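Local structure of Low molecular weight protein-tyrosine-phosphatase PtpA (Staphylococcus aureus, 3ROF) at residues V7-C13 with F84-M90; R19-A23 with M90-N94; R30-I36 with C143-D148; L112-M118 with M138-S142. The protein catalyses the hydrolysis of phosphotyrosine in proteins to tyrosine and phosphate and probably acts as a secreted effector against host defences during infection. All blocks are in the same frame, centred on the assembly; numbering follows the deposited sequence. Where two conformers were deposited one is given.

Interaction 1 of 4, residues V7-C13 with F84-M90; sequences VDVAFVC and FDYIVAM
Asp85 turns its CG away from its own carbonyl carbon (chi1 -62°), which brings OD2 to the backbone of Val7 and Asp8, while Phe84, with a similar first torsion (chi1 -55°), lays its ring over Ala10. Both groups sit at the N-terminal end of a parallel strand pair, 7-13 with 86-89, the two inner strands of the four-stranded parallel sheet of the low molecular weight phosphatase fold. Asp8 N donates to Asp85 OD2 at 2.9 Å, on the oxygen's anti lone pair, so a carboxylate takes the place of a main-chain acceptor at the start of the ladder. From there the backbone bonds alternate in the parallel manner: Tyr86 N to Asp8 O, Ala10 N to Tyr86 O, Val88 N to Ala10 O at 2.8 Å and Val12 N to Val88 O. Asp8 turns its OD1 to His42, and two waters lie between its OD2 and Asp85 OD2. The small Ala10 lets an aromatic ring come close: its CB stands 3.5 Å from the centroid of the Phe84 ring, a CH-pi contact over the face. On the other face, beta-branched Val88 runs alongside Phe11, with CB 3.7 Å from Phe11 CD1. Strand 7-13 ends at Cys13, probably the nucleophile, where Met90 N reaches Val12 O through a weak bond and Cys13 CB lies 3.9 Å from Met90 CG.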
loop_
_atom_site.group_PDB
_atom_site.type_symbol
_atom_site.label_atom_id
_atom_site.label_comp_id
_atom_site.label_asym_id
_atom_site.label_seq_id
_atom_site.Cartn_x
_atom_site.Cartn_y
_atom_site.Cartn_z
ATOM N N VAL A 7 -4.840 12.524 6.971
ATOM C CA VAL A 7 -4.031 12.342 5.801
ATOM C C VAL A 7 -4.308 10.949 5.235
ATOM O O VAL A 7 -4.678 10.030 5.972
ATOM C CB VAL A 7 -2.530 12.587 6.017
ATOM C CG1 VAL A 7 -2.283 14.018 6.513
ATOM C CG2 VAL A 7 -1.985 11.608 6.923
ATOM N N ASP A 8 -4.153 10.833 3.922
ATOM C CA ASP A 8 -4.449 9.608 3.231
ATOM C C ASP A 8 -3.179 8.989 2.690
ATOM O O ASP A 8 -2.393 9.674 2.022
ATOM C CB ASP A 8 -5.405 9.890 2.087
ATOM C CG ASP A 8 -6.730 10.374 2.571
ATOM O OD1 ASP A 8 -7.529 9.542 3.034
ATOM O OD2 ASP A 8 -6.965 11.598 2.524
ATOM N N VAL A 9 -2.993 7.699 2.966
ATOM C CA VAL A 9 -1.898 6.930 2.389
ATOM C C VAL A 9 -2.464 5.814 1.552
ATOM O O VAL A 9 -3.341 5.083 2.019
ATOM C CB VAL A 9 -0.888 6.369 3.482
ATOM C CG1 VAL A 9 -1.541 5.586 4.563
ATOM C CG2 VAL A 9 0.237 5.592 2.863
ATOM N N ALA A 10 -1.965 5.652 0.330
ATOM C CA ALA A 10 -2.377 4.538 -0.542
ATOM C C ALA A 10 -1.203 3.680 -0.861
ATOM O O ALA A 10 -0.191 4.176 -1.338
ATOM C CB ALA A 10 -2.975 5.040 -1.843
ATOM N N PHE A 11 -1.352 2.381 -0.656
ATOM C CA PHE A 11 -0.413 1.401 -1.196
ATOM C C PHE A 11 -0.862 1.060 -2.604
ATOM O O PHE A 11 -2.056 0.863 -2.856
ATOM C CB PHE A 11 -0.387 0.159 -0.298
ATOM C CG PHE A 11 0.135 0.439 1.069
ATOM C CD1 PHE A 11 1.508 0.575 1.278
ATOM C CD2 PHE A 11 -0.729 0.611 2.139
ATOM C CE1 PHE A 11 1.993 0.845 2.551
ATOM C CE2 PHE A 11 -0.239 0.849 3.401
ATOM C CZ PHE A 11 1.107 0.985 3.617
ATOM N N VAL A 12 0.106 0.894 -3.509
ATOM C CA VAL A 12 -0.225 0.662 -4.927
ATOM C C VAL A 12 0.641 -0.439 -5.485
ATOM O O VAL A 12 1.876 -0.440 -5.344
ATOM C CB VAL A 12 -0.036 1.926 -5.790
ATOM C CG1 VAL A 12 -0.435 1.659 -7.217
ATOM C CG2 VAL A 12 -0.856 3.086 -5.229
ATOM N N CYS A 13 -0.011 -1.422 -6.099
ATOM C CA CYS A 13 0.651 -2.528 -6.768
ATOM C C CYS A 13 0.045 -2.655 -8.163
ATOM O O CYS A 13 -0.481 -1.685 -8.675
ATOM C CB CYS A 13 0.585 -3.834 -5.924
ATOM S SG CYS A 13 -1.091 -4.419 -5.573
ATOM N N PHE A 84 -3.203 10.996 -3.470
ATOM C CA PHE A 84 -3.277 10.807 -2.045
ATOM C C PHE A 84 -2.111 11.594 -1.451
ATOM O O PHE A 84 -1.156 11.926 -2.155
ATOM C CB PHE A 84 -3.107 9.323 -1.683
ATOM C CG PHE A 84 -4.078 8.420 -2.391
ATOM C CD1 PHE A 84 -5.261 8.098 -1.815
ATOM C CD2 PHE A 84 -3.778 7.883 -3.652
ATOM C CE1 PHE A 84 -6.168 7.270 -2.470
ATOM C CE2 PHE A 84 -4.666 7.084 -4.298
ATOM C CZ PHE A 84 -5.853 6.767 -3.713
ATOM N N ASP A 85 -2.147 11.873 -0.161
ATOM C CA ASP A 85 -1.026 12.578 0.450
ATOM C C ASP A 85 0.284 11.789 0.328
ATOM O O ASP A 85 1.358 12.381 0.093
ATOM C CB ASP A 85 -1.302 12.877 1.914
ATOM C CG ASP A 85 -2.503 13.771 2.078
ATOM O OD1 ASP A 85 -2.442 14.906 1.594
ATOM O OD2 ASP A 85 -3.541 13.328 2.598
ATOM N N TYR A 86 0.189 10.468 0.511
ATOM C CA TYR A 86 1.337 9.580 0.416
ATOM C C TYR A 86 0.942 8.406 -0.439
ATOM O O TYR A 86 -0.130 7.842 -0.225
ATOM C CB TYR A 86 1.772 9.079 1.790
ATOM C CG TYR A 86 2.116 10.226 2.711
ATOM C CD1 TYR A 86 3.403 10.764 2.746
ATOM C CD2 TYR A 86 1.132 10.818 3.502
ATOM C CE1 TYR A 86 3.684 11.888 3.532
ATOM C CE2 TYR A 86 1.416 11.914 4.291
ATOM C CZ TYR A 86 2.691 12.417 4.307
ATOM O OH TYR A 86 2.962 13.512 5.098
ATOM N N ILE A 87 1.775 8.075 -1.409
ATOM C CA ILE A 87 1.542 6.934 -2.315
ATOM C C ILE A 87 2.756 6.022 -2.169
ATOM O O ILE A 87 3.894 6.462 -2.387
ATOM C CB ILE A 87 1.349 7.385 -3.788
ATOM C CG1 ILE A 87 0.206 8.403 -3.883
ATOM C CG2 ILE A 87 1.077 6.193 -4.655
ATOM C CD1 ILE A 87 0.049 8.963 -5.215
ATOM N N VAL A 88 2.524 4.766 -1.811
ATOM C CA VAL A 88 3.594 3.854 -1.500
ATOM C C VAL A 88 3.468 2.657 -2.458
ATOM O O VAL A 88 2.590 1.796 -2.304
ATOM C CB VAL A 88 3.554 3.399 -0.037
ATOM C CG1 VAL A 88 4.711 2.416 0.240
ATOM C CG2 VAL A 88 3.629 4.624 0.886
ATOM N N ALA A 89 4.357 2.644 -3.441
ATOM C CA ALA A 89 4.386 1.656 -4.506
ATOM C C ALA A 89 5.183 0.438 -4.070
ATOM O O ALA A 89 6.094 0.546 -3.260
ATOM C CB ALA A 89 5.050 2.273 -5.725
ATOM N N MET A 90 4.897 -0.718 -4.692
ATOM C CA MET A 90 5.642 -1.922 -4.365
ATOM C C MET A 90 6.922 -2.118 -5.163
ATOM O O MET A 90 7.934 -2.544 -4.581
ATOM C CB MET A 90 4.725 -3.136 -4.489
ATOM C CG MET A 90 3.535 -3.051 -3.545
ATOM S SD MET A 90 4.073 -3.192 -1.825
ATOM C CE MET A 90 2.694 -2.451 -1.011
HETATM O O HOH W 1 -5.107 12.665 0.085
HETATM O O HOH W 2 -6.329 14.206 2.905
#

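Interaction 2 of 4, residues R19-A23 with M90-N94; sequences RSPMA and MDQSN. With PO4 (phosphate ion), chain C.
Arg19 opens helix 19-33 and faces Met90 across a CA-CA gap of 7.3 Å, where the chain leaves strand 86-89 and turns into helix 92-101. Arg19 closes the phosphate-binding P-loop that begins at Cys13, and is probably its catalytic arginine. A phosphate ion occupies the loop: Gly15, Ile17 and Cys18 bind it through backbone N, Arg19 N and NE both donate to phosphate O1, and NH2 donates to O2 at 2.9 Å. A guanidinium suits the place because NE and NH2 serve the anion along one edge while NH1 serves a carboxylate, turned there by a bend at chi3 (-69°). NH1 makes a nearly straight hydrogen bond, part of a salt bridge, to Asp91 OD2 at 2.9 Å, in the guanidinium plane but well above that of the carboxylate, and also donates to Val123 O. Met90, flexible and apolar, slides past with CB over one guanidinium face and CE 3.8 Å from Ala23 CB. A capping box fixes Asp91: its OD1 accepts from Asn94 N, and Asn94 OD1 from Asp91 N. Asp91 thus probably helps fix the rotation of the Arg19 guanidinium, aided by a water that accepts from Arg19 NH2 and donates to Asp91 OD2 at 2.7 Å.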
loop_
_atom_site.group_PDB
_atom_site.type_symbol
_atom_site.label_atom_id
_atom_site.label_comp_id
_atom_site.label_asym_id
_atom_site.label_seq_id
_atom_site.Cartn_x
_atom_site.Cartn_y
_atom_site.Cartn_z
ATOM N N ARG A 19 -0.202 -7.608 -2.995
ATOM C CA ARG A 19 0.703 -6.796 -2.162
ATOM C C ARG A 19 0.050 -5.619 -1.480
ATOM O O ARG A 19 0.136 -5.462 -0.262
ATOM C CB ARG A 19 1.901 -6.315 -2.985
ATOM C CG ARG A 19 2.832 -7.437 -3.393
ATOM C CD ARG A 19 3.819 -7.064 -4.502
ATOM N NE ARG A 19 3.112 -6.868 -5.739
ATOM C CZ ARG A 19 3.636 -6.372 -6.841
ATOM N NH1 ARG A 19 4.931 -6.079 -6.867
ATOM N NH2 ARG A 19 2.882 -6.179 -7.921
ATOM N N SER A 20 -0.594 -4.739 -2.248
ATOM C CA SER A 20 -1.133 -3.548 -1.618
ATOM C C SER A 20 -2.295 -3.842 -0.668
ATOM O O SER A 20 -2.399 -3.147 0.330
ATOM C CB SER A 20 -1.457 -2.445 -2.628
ATOM O OG SER A 20 -2.478 -2.789 -3.555
ATOM N N PRO A 21 -3.164 -4.853 -0.903
ATOM C CA PRO A 21 -4.153 -5.132 0.128
ATOM C C PRO A 21 -3.485 -5.618 1.413
ATOM O O PRO A 21 -3.930 -5.303 2.520
ATOM C CB PRO A 21 -5.047 -6.230 -0.500
ATOM C CG PRO A 21 -4.900 -6.002 -1.971
ATOM C CD PRO A 21 -3.430 -5.628 -2.141
ATOM N N MET A 22 -2.446 -6.447 1.275
ATOM C CA MET A 22 -1.783 -6.921 2.465
ATOM C C MET A 22 -1.226 -5.746 3.285
ATOM O O MET A 22 -1.393 -5.669 4.510
ATOM C CB MET A 22 -0.649 -7.904 2.120
ATOM C CG MET A 22 -0.203 -8.635 3.333
ATOM S SD MET A 22 1.337 -9.571 3.164
ATOM C CE MET A 22 0.923 -10.740 1.876
ATOM N N ALA A 23 -0.531 -4.838 2.593
ATOM C CA ALA A 23 0.031 -3.681 3.240
ATOM C C ALA A 23 -1.053 -2.794 3.877
ATOM O O ALA A 23 -0.891 -2.303 4.980
ATOM C CB ALA A 23 0.888 -2.881 2.271
ATOM N N MET A 90 4.897 -0.718 -4.692
ATOM C CA MET A 90 5.642 -1.922 -4.365
ATOM C C MET A 90 6.922 -2.118 -5.163
ATOM O O MET A 90 7.934 -2.544 -4.581
ATOM C CB MET A 90 4.725 -3.136 -4.489
ATOM C CG MET A 90 3.535 -3.051 -3.545
ATOM S SD MET A 90 4.073 -3.192 -1.825
ATOM C CE MET A 90 2.694 -2.451 -1.011
ATOM N N ASP A 91 6.891 -1.857 -6.461
ATOM C CA ASP A 91 8.035 -2.097 -7.306
ATOM C C ASP A 91 8.171 -0.970 -8.343
ATOM O O ASP A 91 7.363 -0.025 -8.395
ATOM C CB ASP A 91 7.966 -3.520 -7.933
ATOM C CG ASP A 91 6.869 -3.696 -8.978
ATOM O OD1 ASP A 91 6.529 -2.712 -9.631
ATOM O OD2 ASP A 91 6.375 -4.853 -9.118
ATOM N N GLN A 92 9.263 -1.022 -9.104
ATOM C CA GLN A 92 9.559 0.050 -10.032
ATOM C C GLN A 92 8.493 0.180 -11.096
ATOM O O GLN A 92 8.177 1.304 -11.525
ATOM C CB GLN A 92 10.901 -0.186 -10.706
ATOM C CG GLN A 92 11.337 0.967 -11.582
ATOM C CD GLN A 92 11.520 2.269 -10.785
ATOM O OE1 GLN A 92 12.083 2.259 -9.690
ATOM N NE2 GLN A 92 11.048 3.385 -11.336
ATOM N N SER A 93 7.951 -0.939 -11.589
ATOM C CA SER A 93 6.903 -0.830 -12.608
ATOM C C SER A 93 5.704 -0.083 -12.058
ATOM O O SER A 93 5.053 0.659 -12.781
ATOM C CB SER A 93 6.512 -2.206 -13.149
ATOM O OG SER A 93 5.764 -2.999 -12.215
ATOM N N ASN A 94 5.405 -0.290 -10.780
ATOM C CA ASN A 94 4.314 0.437 -10.181
ATOM C C ASN A 94 4.574 1.964 -10.163
ATOM O O ASN A 94 3.682 2.759 -10.523
ATOM C CB ASN A 94 4.076 -0.024 -8.739
ATOM C CG ASN A 94 3.837 -1.509 -8.549
ATOM O OD1 ASN A 94 4.165 -2.005 -7.461
ATOM N ND2 ASN A 94 3.209 -2.193 -9.493
HETATM P P PO4 C . -0.399 -7.677 -6.918
HETATM O O1 PO4 C . 0.450 -7.593 -5.677
HETATM O O2 PO4 C . 0.074 -6.739 -8.005
HETATM O O3 PO4 C . -0.313 -9.146 -7.444
HETATM O O4 PO4 C . -1.864 -7.486 -6.604
HETATM O O HOH W 3 4.040 -5.207 -10.447
#

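Interaction 3 of 4, residues R30-I36 with C143-D148; sequences RLKDRNI and CDNLID
Arg30 grips Asp144 side-on: NE donates to OD1 at 2.8 Å almost straight and within the guanidinium plane, while NH2 reaches the syn lone pair of OD2, also at 2.8 Å. The same Asp144 OD1 accepts from Arg34 NH1 at 2.9 Å, from above the carboxylate plane. Arg34 then turns end-on to Asp148, with NH1 and NH2 converging on OD1; NH2 is the nearer at 2.8 Å, and the two flat groups stand almost perpendicular, 87° apart. Two arginines four residues apart thus meet two aspartates spaced likewise, forming a salt-bridge network between the end of helix 19-33 and helix 132-153, which pack together on one side of the central sheet. Long side chains suit this partly exposed place because their methylenes and flat faces can cover apolar neighbours. Ile147 CG2 sits over one face of the Arg34 guanidinium, and Ile147 CD1 touches Arg30 CG at 3.5 Å. Deeper in, Ile147 CG2 meets Ile36 CD1 at 3.5 Å and its CD1 meets Leu31 CD2; Leu31 also touches Ile39 and Val41 of the sheet. A Schellman motif at Asn35, with positive phi and Ile36 N bonded to Leu31 O, turns Ile36 toward Ile147.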
loop_
_atom_site.group_PDB
_atom_site.type_symbol
_atom_site.label_atom_id
_atom_site.label_comp_id
_atom_site.label_asym_id
_atom_site.label_seq_id
_atom_site.Cartn_x
_atom_site.Cartn_y
_atom_site.Cartn_z
ATOM N N ARG A 30 -1.997 -1.667 12.430
ATOM C CA ARG A 30 -0.875 -1.142 13.177
ATOM C C ARG A 30 -1.233 0.245 13.734
ATOM O O ARG A 30 -0.879 0.546 14.891
ATOM C CB ARG A 30 0.387 -1.094 12.301
ATOM C CG ARG A 30 1.614 -0.700 13.106
ATOM C CD ARG A 30 1.827 -1.658 14.247
ATOM N NE ARG A 30 3.121 -1.487 14.889
ATOM C CZ ARG A 30 3.543 -2.316 15.828
ATOM N NH1 ARG A 30 2.736 -3.263 16.273
ATOM N NH2 ARG A 30 4.761 -2.175 16.321
ATOM N N LEU A 31 -1.853 1.081 12.911
ATOM C CA LEU A 31 -2.245 2.391 13.383
ATOM C C LEU A 31 -3.224 2.286 14.546
ATOM O O LEU A 31 -3.146 3.036 15.520
ATOM C CB LEU A 31 -2.898 3.158 12.248
ATOM C CG LEU A 31 -1.948 3.585 11.135
ATOM C CD1 LEU A 31 -2.653 3.909 9.827
ATOM C CD2 LEU A 31 -1.067 4.768 11.572
ATOM N N LYS A 32 -4.165 1.349 14.458
ATOM C CA LYS A 32 -5.098 1.114 15.543
ATOM C C LYS A 32 -4.347 0.726 16.824
ATOM O O LYS A 32 -4.581 1.269 17.910
ATOM C CB LYS A 32 -6.080 0.027 15.129
ATOM C CG LYS A 32 -7.153 -0.243 16.120
ATOM C CD LYS A 32 -8.087 -1.355 15.657
ATOM C CE LYS A 32 -9.196 -1.595 16.685
ATOM N NZ LYS A 32 -10.151 -2.652 16.244
ATOM N N ASP A 33 -3.425 -0.212 16.693
ATOM C CA ASP A 33 -2.662 -0.716 17.834
ATOM C C ASP A 33 -1.741 0.350 18.450
ATOM O O ASP A 33 -1.449 0.283 19.654
ATOM C CB ASP A 33 -1.846 -1.960 17.444
ATOM C CG ASP A 33 -2.724 -3.171 17.173
ATOM O OD1 ASP A 33 -3.918 -3.148 17.543
ATOM O OD2 ASP A 33 -2.233 -4.157 16.569
ATOM N N ARG A 34 -1.287 1.300 17.639
ATOM C CA ARG A 34 -0.458 2.424 18.085
ATOM C C ARG A 34 -1.287 3.628 18.480
ATOM O O ARG A 34 -0.746 4.663 18.872
ATOM C CB ARG A 34 0.569 2.823 17.023
ATOM C CG ARG A 34 1.661 1.770 16.849
ATOM C CD ARG A 34 2.683 2.134 15.821
ATOM N NE ARG A 34 3.349 3.359 16.199
ATOM C CZ ARG A 34 4.351 3.902 15.522
ATOM N NH1 ARG A 34 4.847 3.325 14.452
ATOM N NH2 ARG A 34 4.863 5.072 15.914
ATOM N N ASN A 35 -2.602 3.523 18.450
ATOM C CA ASN A 35 -3.477 4.621 18.853
ATOM C C ASN A 35 -3.245 5.890 18.052
ATOM O O ASN A 35 -3.295 7.000 18.587
ATOM C CB ASN A 35 -3.374 4.878 20.354
ATOM C CG ASN A 35 -3.900 3.724 21.147
ATOM O OD1 ASN A 35 -5.031 3.284 20.939
ATOM N ND2 ASN A 35 -3.084 3.210 22.054
ATOM N N ILE A 36 -3.032 5.712 16.751
ATOM C CA ILE A 36 -2.887 6.829 15.823
ATOM C C ILE A 36 -4.136 6.913 14.959
ATOM O O ILE A 36 -4.502 5.917 14.322
ATOM C CB ILE A 36 -1.646 6.641 14.965
ATOM C CG1 ILE A 36 -0.410 6.649 15.853
ATOM C CG2 ILE A 36 -1.552 7.720 13.891
ATOM C CD1 ILE A 36 0.819 6.239 15.122
ATOM N N CYS A 143 6.752 -0.990 8.223
ATOM C CA CYS A 143 5.492 -0.402 8.620
ATOM C C CYS A 143 5.665 0.690 9.682
ATOM O O CYS A 143 5.141 1.795 9.493
ATOM C CB CYS A 143 4.559 -1.515 9.106
ATOM S SG CYS A 143 2.868 -0.958 9.419
ATOM N N ASP A 144 6.349 0.392 10.774
ATOM C CA ASP A 144 6.482 1.439 11.805
ATOM C C ASP A 144 7.311 2.621 11.301
ATOM O O ASP A 144 7.025 3.761 11.682
ATOM C CB ASP A 144 7.080 0.888 13.061
ATOM C CG ASP A 144 6.083 0.082 13.865
ATOM O OD1 ASP A 144 4.918 0.462 13.916
ATOM O OD2 ASP A 144 6.518 -0.876 14.561
ATOM N N ASN A 145 8.326 2.404 10.467
ATOM C CA ASN A 145 9.115 3.509 9.935
ATOM C C ASN A 145 8.271 4.405 9.037
ATOM O O ASN A 145 8.397 5.640 9.077
ATOM C CB ASN A 145 10.297 2.961 9.149
ATOM C CG ASN A 145 11.338 2.339 10.014
ATOM O OD1 ASN A 145 11.458 2.647 11.196
ATOM N ND2 ASN A 145 12.098 1.424 9.443
ATOM N N LEU A 146 7.394 3.811 8.231
ATOM C CA LEU A 146 6.487 4.558 7.396
ATOM C C LEU A 146 5.505 5.393 8.243
ATOM O O LEU A 146 5.254 6.568 7.969
ATOM C CB LEU A 146 5.740 3.600 6.449
ATOM C CG LEU A 146 4.636 4.251 5.615
ATOM C CD1 LEU A 146 5.204 5.347 4.678
ATOM C CD2 LEU A 146 3.930 3.165 4.792
ATOM N N ILE A 147 4.911 4.752 9.238
ATOM C CA ILE A 147 4.034 5.478 10.140
ATOM C C ILE A 147 4.760 6.656 10.759
ATOM O O ILE A 147 4.242 7.781 10.807
ATOM C CB ILE A 147 3.471 4.539 11.239
ATOM C CG1 ILE A 147 2.510 3.509 10.610
ATOM C CG2 ILE A 147 2.775 5.354 12.321
ATOM C CD1 ILE A 147 2.050 2.427 11.561
ATOM N N ASP A 148 5.925 6.414 11.336
ATOM C CA ASP A 148 6.664 7.492 11.983
ATOM C C ASP A 148 6.933 8.631 11.006
ATOM O O ASP A 148 6.786 9.810 11.374
ATOM C CB ASP A 148 8.034 6.997 12.474
ATOM C CG ASP A 148 7.984 6.028 13.622
ATOM O OD1 ASP A 148 6.901 5.699 14.148
ATOM O OD2 ASP A 148 9.086 5.591 14.015
#

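Interaction 4 of 4, residues L112-M118 with M138-S142; sequences LLEFSNM and MVLSS
Met138 lies against two side chains of the 112-118 segment, its CG 3.7 Å from Met118 SD and its CB 4.0 Å from Leu113 CD2. The Met138 side chain is extended beyond CG, lies obliquely to Leu113 and crosses Met118 at about a right angle; unbranched thioethers adapt well to such a join between a helix and an irregular loop. Val139 points its CB away from the loop, yet CG2 meets Leu112 CD2 at 4.0 Å, while it also packs on Ala23 and Ile26 of helix 19-33. Ser141 faces the loop with its hydroxyl between the backbone N and the carbonyl carbon (chi1 79°), from where OG donates back to Met138 O and accepts from Ser116 OG at 2.6 Å. Ser116 OG in turn accepts from Met118 N, closing an ST turn, so a chain of donors runs from the loop backbone through two hydroxyls to the helix backbone. Ser141 O accepts a hydrogen bond from a water that itself accepts from Asn117 N. Ser142 completes the join: its OG donates to Leu112 O at 3.0 Å from above the carbonyl plane, on the face away from Phe115 N, which binds the same oxygen. Ser142 CA also lies 3.5 Å from Phe115 O in a CA-H...O contact. Small hydroxyls suit this close approach, with Ser116 and Ser142 CA atoms 4.7 Å apart. The directional bonds therefore fix how the loop after strand 108-111 sits on helix 132-153, while the methionines and leucines fill in around them.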
loop_
_atom_site.group_PDB
_atom_site.type_symbol
_atom_site.label_atom_id
_atom_site.label_comp_id
_atom_site.label_asym_id
_atom_site.label_seq_id
_atom_site.Cartn_x
_atom_site.Cartn_y
_atom_site.Cartn_z
ATOM N N LEU A 112 7.764 1.114 -0.978
ATOM C CA LEU A 112 7.641 0.561 0.361
ATOM C C LEU A 112 8.995 0.368 1.012
ATOM O O LEU A 112 9.189 0.717 2.202
ATOM C CB LEU A 112 6.897 -0.749 0.314
ATOM C CG LEU A 112 6.700 -1.444 1.673
ATOM C CD1 LEU A 112 5.673 -0.742 2.504
ATOM C CD2 LEU A 112 6.309 -2.900 1.499
ATOM N N LEU A 113 9.936 -0.244 0.293
ATOM C CA LEU A 113 11.195 -0.660 0.919
ATOM C C LEU A 113 12.175 0.495 1.143
ATOM O O LEU A 113 13.237 0.280 1.737
ATOM C CB LEU A 113 11.799 -1.837 0.151
ATOM C CG LEU A 113 10.962 -3.125 0.270
ATOM C CD1 LEU A 113 11.584 -4.198 -0.628
ATOM C CD2 LEU A 113 10.881 -3.652 1.705
ATOM N N GLU A 114 11.812 1.705 0.721
ATOM C CA GLU A 114 12.578 2.877 1.136
ATOM C C GLU A 114 12.503 3.081 2.660
ATOM O O GLU A 114 13.391 3.720 3.237
ATOM C CB GLU A 114 12.099 4.144 0.437
ATOM C CG GLU A 114 12.368 4.159 -1.013
ATOM C CD GLU A 114 12.029 5.489 -1.606
ATOM O OE1 GLU A 114 12.791 6.469 -1.377
ATOM O OE2 GLU A 114 11.002 5.604 -2.266
ATOM N N PHE A 115 11.498 2.482 3.290
ATOM C CA PHE A 115 11.286 2.560 4.734
ATOM C C PHE A 115 11.831 1.327 5.462
ATOM O O PHE A 115 11.539 1.148 6.632
ATOM C CB PHE A 115 9.818 2.761 5.014
ATOM C CG PHE A 115 9.305 4.072 4.451
ATOM C CD1 PHE A 115 9.448 5.256 5.172
ATOM C CD2 PHE A 115 8.702 4.124 3.188
ATOM C CE1 PHE A 115 9.008 6.452 4.622
ATOM C CE2 PHE A 115 8.278 5.303 2.635
ATOM C CZ PHE A 115 8.436 6.475 3.351
ATOM N N SER A 116 12.653 0.536 4.778
ATOM C CA SER A 116 13.135 -0.716 5.287
ATOM C C SER A 116 14.658 -0.785 5.231
ATOM O O SER A 116 15.296 -0.274 4.303
ATOM C CB SER A 116 12.555 -1.872 4.468
ATOM O OG SER A 116 13.075 -3.117 4.875
ATOM N N ASN A 117 15.220 -1.479 6.219
ATOM C CA ASN A 117 16.640 -1.799 6.197
ATOM C C ASN A 117 16.974 -2.990 5.302
ATOM O O ASN A 117 18.165 -3.287 5.109
ATOM C CB ASN A 117 17.179 -2.044 7.609
ATOM C CG ASN A 117 16.681 -3.355 8.229
ATOM O OD1 ASN A 117 16.079 -4.196 7.560
ATOM N ND2 ASN A 117 16.932 -3.525 9.531
ATOM N N MET A 118 15.966 -3.681 4.781
ATOM C CA MET A 118 16.254 -4.761 3.854
ATOM C C MET A 118 16.982 -4.222 2.631
ATOM O O MET A 118 16.767 -3.101 2.214
ATOM C CB MET A 118 14.966 -5.482 3.439
ATOM C CG MET A 118 14.297 -6.202 4.583
ATOM S SD MET A 118 12.796 -7.074 4.133
ATOM C CE MET A 118 13.481 -8.410 3.170
ATOM N N MET A 138 8.350 -8.207 4.452
ATOM C CA MET A 138 8.762 -6.922 3.897
ATOM C C MET A 138 7.891 -5.793 4.417
ATOM O O MET A 138 8.404 -4.728 4.819
ATOM C CB MET A 138 8.731 -6.967 2.371
ATOM C CG MET A 138 9.962 -7.660 1.821
ATOM S SD MET A 138 9.827 -7.880 0.037
ATOM C CE MET A 138 11.544 -8.231 -0.389
ATOM N N VAL A 139 6.570 -5.977 4.452
ATOM C CA VAL A 139 5.717 -4.933 5.015
ATOM C C VAL A 139 6.035 -4.681 6.486
ATOM O O VAL A 139 6.167 -3.528 6.904
ATOM C CB VAL A 139 4.217 -5.310 4.871
ATOM C CG1 VAL A 139 3.346 -4.241 5.544
ATOM C CG2 VAL A 139 3.841 -5.430 3.407
ATOM N N LEU A 140 6.225 -5.738 7.268
ATOM C CA LEU A 140 6.553 -5.537 8.679
ATOM C C LEU A 140 7.867 -4.786 8.836
ATOM O O LEU A 140 8.045 -4.008 9.780
ATOM C CB LEU A 140 6.610 -6.866 9.437
ATOM C CG LEU A 140 5.338 -7.180 10.208
ATOM C CD1 LEU A 140 4.119 -7.277 9.304
ATOM C CD2 LEU A 140 5.553 -8.456 10.996
ATOM N N SER A 141 8.817 -4.963 7.921
ATOM C CA SER A 141 10.099 -4.310 8.049
ATOM C C SER A 141 9.995 -2.800 7.825
ATOM O O SER A 141 10.854 -2.048 8.274
ATOM C CB SER A 141 11.113 -4.930 7.117
ATOM O OG SER A 141 10.993 -4.492 5.766
ATOM N N SER A 142 8.943 -2.387 7.134
ATOM C CA SER A 142 8.720 -0.981 6.770
ATOM C C SER A 142 7.661 -0.251 7.578
ATOM O O SER A 142 7.665 0.978 7.579
ATOM C CB SER A 142 8.294 -0.882 5.308
ATOM O OG SER A 142 9.340 -1.220 4.448
HETATM O O HOH W 4 13.644 -1.879 8.555
#

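Interactions 1 and 2 lie 9 Å apart between centres and together frame the catalytic pocket: they share Met90, and Cys13 SG of the one is 2.9 Å from Ser20 OG of the other, near the bound phosphate. Interaction 4 adjoins both. Leu112 N lies 2.9 Å from Ala89 O, a probable hydrogen bond from the loop to the sheet, and Met90 SD is 4.0 Å from Leu112 CD2. Interaction 3 stands away from the active site, its centre about 19 Å from that of interaction 2, though both use helix 19-33. It shares helix 132-153 with interaction 4, and Asn145 ND2 probably bonds Phe115 O at 2.9 Å. Leu146 CD2 also reaches Phe11 CZ of interaction 1 at 3.8 Å.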